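Local coordinates for protein ureidoglycolate hydrolase (Arabidopsis thaliana, PDB 4PXE) that hydrolyses (S)-ureidoglycolate to glyoxylate, ammonium and carbon dioxide with two manganese ions per subunit, a late step of purine breakdown, at residues E206-Q211 with M389-I394. Sequence-based numbering, arbitrary orientation.
With MN (manganese (II) ion), chain C.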
ATOM      1  N   GLU A 206     -34.610   7.191  -4.188  1.00 13.41           N
ATOM      2  CA  GLU A 206     -33.342   7.665  -3.635  1.00 13.35           C
ATOM      3  C   GLU A 206     -32.988   9.046  -4.167  1.00 11.15           C
ATOM      4  O   GLU A 206     -32.903   9.250  -5.378  1.00 12.95           O
ATOM      5  CB  GLU A 206     -32.217   6.680  -3.966  1.00 12.18           C
ATOM      6  CG  GLU A 206     -30.861   7.058  -3.353  1.00 13.33           C
ATOM      7  CD  GLU A 206     -29.829   5.940  -3.401  1.00 14.35           C
ATOM      8  OE1 GLU A 206     -30.063   4.894  -4.058  1.00 13.52           O
ATOM      9  OE2 GLU A 206     -28.769   6.110  -2.763  1.00 13.79           O
ATOM     10  N   LEU A 207     -32.799   9.994  -3.256  1.00 12.93           N
ATOM     11  CA  LEU A 207     -32.301  11.329  -3.594  1.00 11.30           C
ATOM     12  C   LEU A 207     -30.771  11.273  -3.561  1.00 11.41           C
ATOM     13  O   LEU A 207     -30.207  10.736  -2.608  1.00 12.46           O
ATOM     14  CB  LEU A 207     -32.822  12.326  -2.559  1.00 12.12           C
ATOM     15  CG  LEU A 207     -32.217  13.736  -2.577  1.00 12.26           C
ATOM     16  CD1 LEU A 207     -32.502  14.466  -3.890  1.00 13.96           C
ATOM     17  CD2 LEU A 207     -32.719  14.530  -1.386  1.00 13.15           C
ATOM     18  N   HIS A 208     -30.097  11.801  -4.582  1.00 10.56           N
ATOM     19  CA  HIS A 208     -28.636  11.676  -4.657  1.00 10.78           C
ATOM     20  C   HIS A 208     -28.048  12.797  -5.505  1.00 11.78           C
ATOM     21  O   HIS A 208     -28.673  13.255  -6.471  1.00 11.13           O
ATOM     22  CB  HIS A 208     -28.240  10.298  -5.243  1.00 11.39           C
ATOM     23  CG  HIS A 208     -26.863   9.833  -4.850  1.00 10.86           C
ATOM     24  ND1 HIS A 208     -25.706  10.388  -5.359  1.00 10.62           N
ATOM     25  CD2 HIS A 208     -26.464   8.865  -3.988  1.00 11.22           C
ATOM     26  CE1 HIS A 208     -24.655   9.787  -4.827  1.00 10.95           C
ATOM     27  NE2 HIS A 208     -25.089   8.859  -3.991  1.00 11.24           N
ATOM     28  N   ILE A 209     -26.847  13.255  -5.157  1.00 10.44           N
ATOM     29  CA  ILE A 209     -26.153  14.172  -6.060  1.00 10.65           C
ATOM     30  C   ILE A 209     -25.897  13.485  -7.402  1.00 10.30           C
ATOM     31  O   ILE A 209     -25.681  12.268  -7.464  1.00 11.26           O
ATOM     32  CB  ILE A 209     -24.849  14.723  -5.458  1.00 10.93           C
ATOM     33  CG1 ILE A 209     -23.844  13.593  -5.179  1.00 10.39           C
ATOM     34  CG2 ILE A 209     -25.148  15.503  -4.186  1.00 12.10           C
ATOM     35  CD1 ILE A 209     -22.411  14.094  -4.873  1.00 12.03           C
ATOM     36  N   GLU A 210     -25.920  14.260  -8.479  1.00 10.33           N
ATOM     37  CA  GLU A 210     -25.766  13.677  -9.807  1.00 10.86           C
ATOM     38  C   GLU A 210     -24.449  12.916  -9.998  1.00 11.59           C
ATOM     39  O   GLU A 210     -24.421  11.895 -10.690  1.00 12.13           O
ATOM     40  CB  GLU A 210     -25.847  14.771 -10.878  1.00 11.61           C
ATOM     41  CG  GLU A 210     -25.695  14.222 -12.297  1.00 13.26           C
ATOM     42  CD  GLU A 210     -25.471  15.293 -13.339  1.00 13.72           C
ATOM     43  OE1 GLU A 210     -25.960  16.424 -13.134  1.00 14.18           O
ATOM     44  OE2 GLU A 210     -24.816  15.002 -14.369  1.00 13.29           O
ATOM     45  N   GLN A 211     -23.362  13.421  -9.406  1.00 12.10           N
ATOM     46  CA  GLN A 211     -22.013  12.895  -9.662  1.00 11.07           C
ATOM     47  C   GLN A 211     -21.646  13.026 -11.138  1.00 11.97           C
ATOM     48  O   GLN A 211     -20.896  12.212 -11.691  1.00 13.52           O
ATOM     49  CB  GLN A 211     -21.865  11.456  -9.148  1.00 11.41           C
ATOM     50  CG  GLN A 211     -22.262  11.343  -7.692  1.00 11.07           C
ATOM     51  CD  GLN A 211     -22.133   9.945  -7.137  1.00 11.24           C
ATOM     52  OE1 GLN A 211     -22.927   9.062  -7.462  1.00 12.75           O
ATOM     53  NE2 GLN A 211     -21.167   9.744  -6.248  1.00 12.16           N
ATOM     54  N   MET A 389     -38.695   1.357  -8.475  1.00 14.93           N
ATOM     55  CA  MET A 389     -37.626   2.235  -8.017  1.00 15.27           C
ATOM     56  C   MET A 389     -37.555   3.508  -8.846  1.00 15.50           C
ATOM     57  O   MET A 389     -37.895   3.521 -10.028  1.00 16.14           O
ATOM     58  CB  MET A 389     -36.296   1.465  -8.098  1.00 15.69           C
ATOM     59  CG  MET A 389     -35.013   2.282  -7.849  1.00 16.72           C
ATOM     60  SD  MET A 389     -34.413   3.198  -9.290  1.00 16.75           S
ATOM     61  CE  MET A 389     -33.813   1.879 -10.353  1.00 16.55           C
ATOM     62  N   GLY A 390     -37.079   4.582  -8.225  1.00 15.47           N
ATOM     63  CA  GLY A 390     -36.690   5.762  -8.973  1.00 16.90           C
ATOM     64  C   GLY A 390     -35.638   6.524  -8.202  1.00 14.53           C
ATOM     65  O   GLY A 390     -35.459   6.290  -7.000  1.00 15.18           O
ATOM     66  N   MET A 391     -34.957   7.438  -8.883  1.00 13.18           N
ATOM     67  CA  MET A 391     -33.984   8.311  -8.227  1.00 13.48           C
ATOM     68  C   MET A 391     -34.197   9.753  -8.644  1.00 13.20           C
ATOM     69  O   MET A 391     -34.512  10.037  -9.799  1.00 12.94           O
ATOM     70  CB  MET A 391     -32.539   7.918  -8.562  1.00 13.16           C
ATOM     71  CG  MET A 391     -32.142   6.505  -8.176  1.00 13.92           C
ATOM     72  SD  MET A 391     -30.350   6.275  -8.349  1.00 13.93           S
ATOM     73  CE  MET A 391     -29.787   7.346  -7.022  1.00 14.81           C
ATOM     74  N   ILE A 392     -33.984  10.658  -7.695  1.00 14.38           N
ATOM     75  CA  ILE A 392     -33.960  12.091  -7.952  1.00 13.89           C
ATOM     76  C   ILE A 392     -32.501  12.548  -7.859  1.00 12.16           C
ATOM     77  O   ILE A 392     -31.885  12.405  -6.803  1.00 13.66           O
ATOM     78  CB  ILE A 392     -34.742  12.824  -6.857  1.00 13.04           C
ATOM     79  CG1 ILE A 392     -36.203  12.350  -6.810  1.00 14.73           C
ATOM     80  CG2 ILE A 392     -34.708  14.339  -7.073  1.00 15.15           C
ATOM     81  CD1 ILE A 392     -36.889  12.720  -5.532  1.00 16.88           C
ATOM     82  N   PHE A 393     -31.959  13.082  -8.951  1.00 12.24           N
ATOM     83  CA  PHE A 393     -30.633  13.713  -8.945  1.00 10.66           C
ATOM     84  C   PHE A 393     -30.746  15.221  -8.710  1.00 12.57           C
ATOM     85  O   PHE A 393     -31.655  15.881  -9.239  1.00 12.91           O
ATOM     86  CB  PHE A 393     -29.928  13.521 -10.289  1.00 11.87           C
ATOM     87  CG  PHE A 393     -29.177  12.218 -10.443  1.00 11.01           C
ATOM     88  CD1 PHE A 393     -28.946  11.348  -9.370  1.00 12.12           C
ATOM     89  CD2 PHE A 393     -28.674  11.891 -11.691  1.00 12.70           C
ATOM     90  CE1 PHE A 393     -28.213  10.160  -9.581  1.00 12.63           C
ATOM     91  CE2 PHE A 393     -27.950  10.725 -11.892  1.00 14.18           C
ATOM     92  CZ  PHE A 393     -27.729   9.868 -10.837  1.00 13.92           C
ATOM     93  N   ILE A 394     -29.808  15.753  -7.935  1.00 12.09           N
ATOM     94  CA  ILE A 394     -29.618  17.198  -7.837  1.00 11.46           C
ATOM     95  C   ILE A 394     -28.246  17.560  -8.420  1.00 11.71           C
ATOM     96  O   ILE A 394     -27.355  16.715  -8.528  1.00 12.15           O
ATOM     97  CB  ILE A 394     -29.733  17.706  -6.386  1.00 11.33           C
ATOM     98  CG1 ILE A 394     -28.671  17.050  -5.497  1.00 12.01           C
ATOM     99  CG2 ILE A 394     -31.137  17.482  -5.841  1.00 12.51           C
ATOM    100  CD1 ILE A 394     -28.681  17.612  -4.071  1.00 14.69           C
TER
HETATM  101 MN    MN C 501     -23.591   7.216  -3.309  1.00 11.58          MN
HETATM  102  O   HOH W   1     -23.183   6.904  -5.733  1.00 16.20           O
HETATM  103  O   HOH W   2     -25.154   5.717  -3.835  1.00 14.22           O
HETATM  104  O   HOH W   3     -21.800   5.909  -3.415  1.00 17.49           O
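E206 and H208 on one strand run parallel to G390, I392 and I394 on the next, and each of the first two uses both its N-H and its C=O toward the second strand. The first of these bonds runs from E206 N to G390 O (3.1 Å), and H208 N then reaches I392 O at 2.9 Å. The pairing outlasts the strand: E210 N, already in the turn, donates to I394 O at 2.8 Å.

Side chains meet on both faces. On the apolar one, L207 CD1 meets I394 CG2 at 3.8 Å and also touches I392 CG2, while V419 and L420 of helix 410-429 pack on I392. On the other, M391 bends at its last torsion (chi3 68°), and its CE touches both E206 CG and H208 CB, each at 3.8 Å. Farther along, the ring of F393 takes E210 CA over one face, a CH-pi contact 3.9 Å from CA to the ring centroid. E210 runs on past this ring, and its carboxylate accepts the backbone N-H groups of I214 and L215.

The H208 imidazole is held at both nitrogens. ND1 donates almost straight (170°) to I209 O, in the ring plane, and NE2 binds manganese at 2.3 Å, a site completed by H92, D103 and waters. Together these two bonds fix the ring, and the one at ND1 probably makes NE2 a stronger donor to the metal. Backbone bonds at H208 N and O hold the strand beneath, consistent with a firmly placed manganese ligand in this M20-family centre.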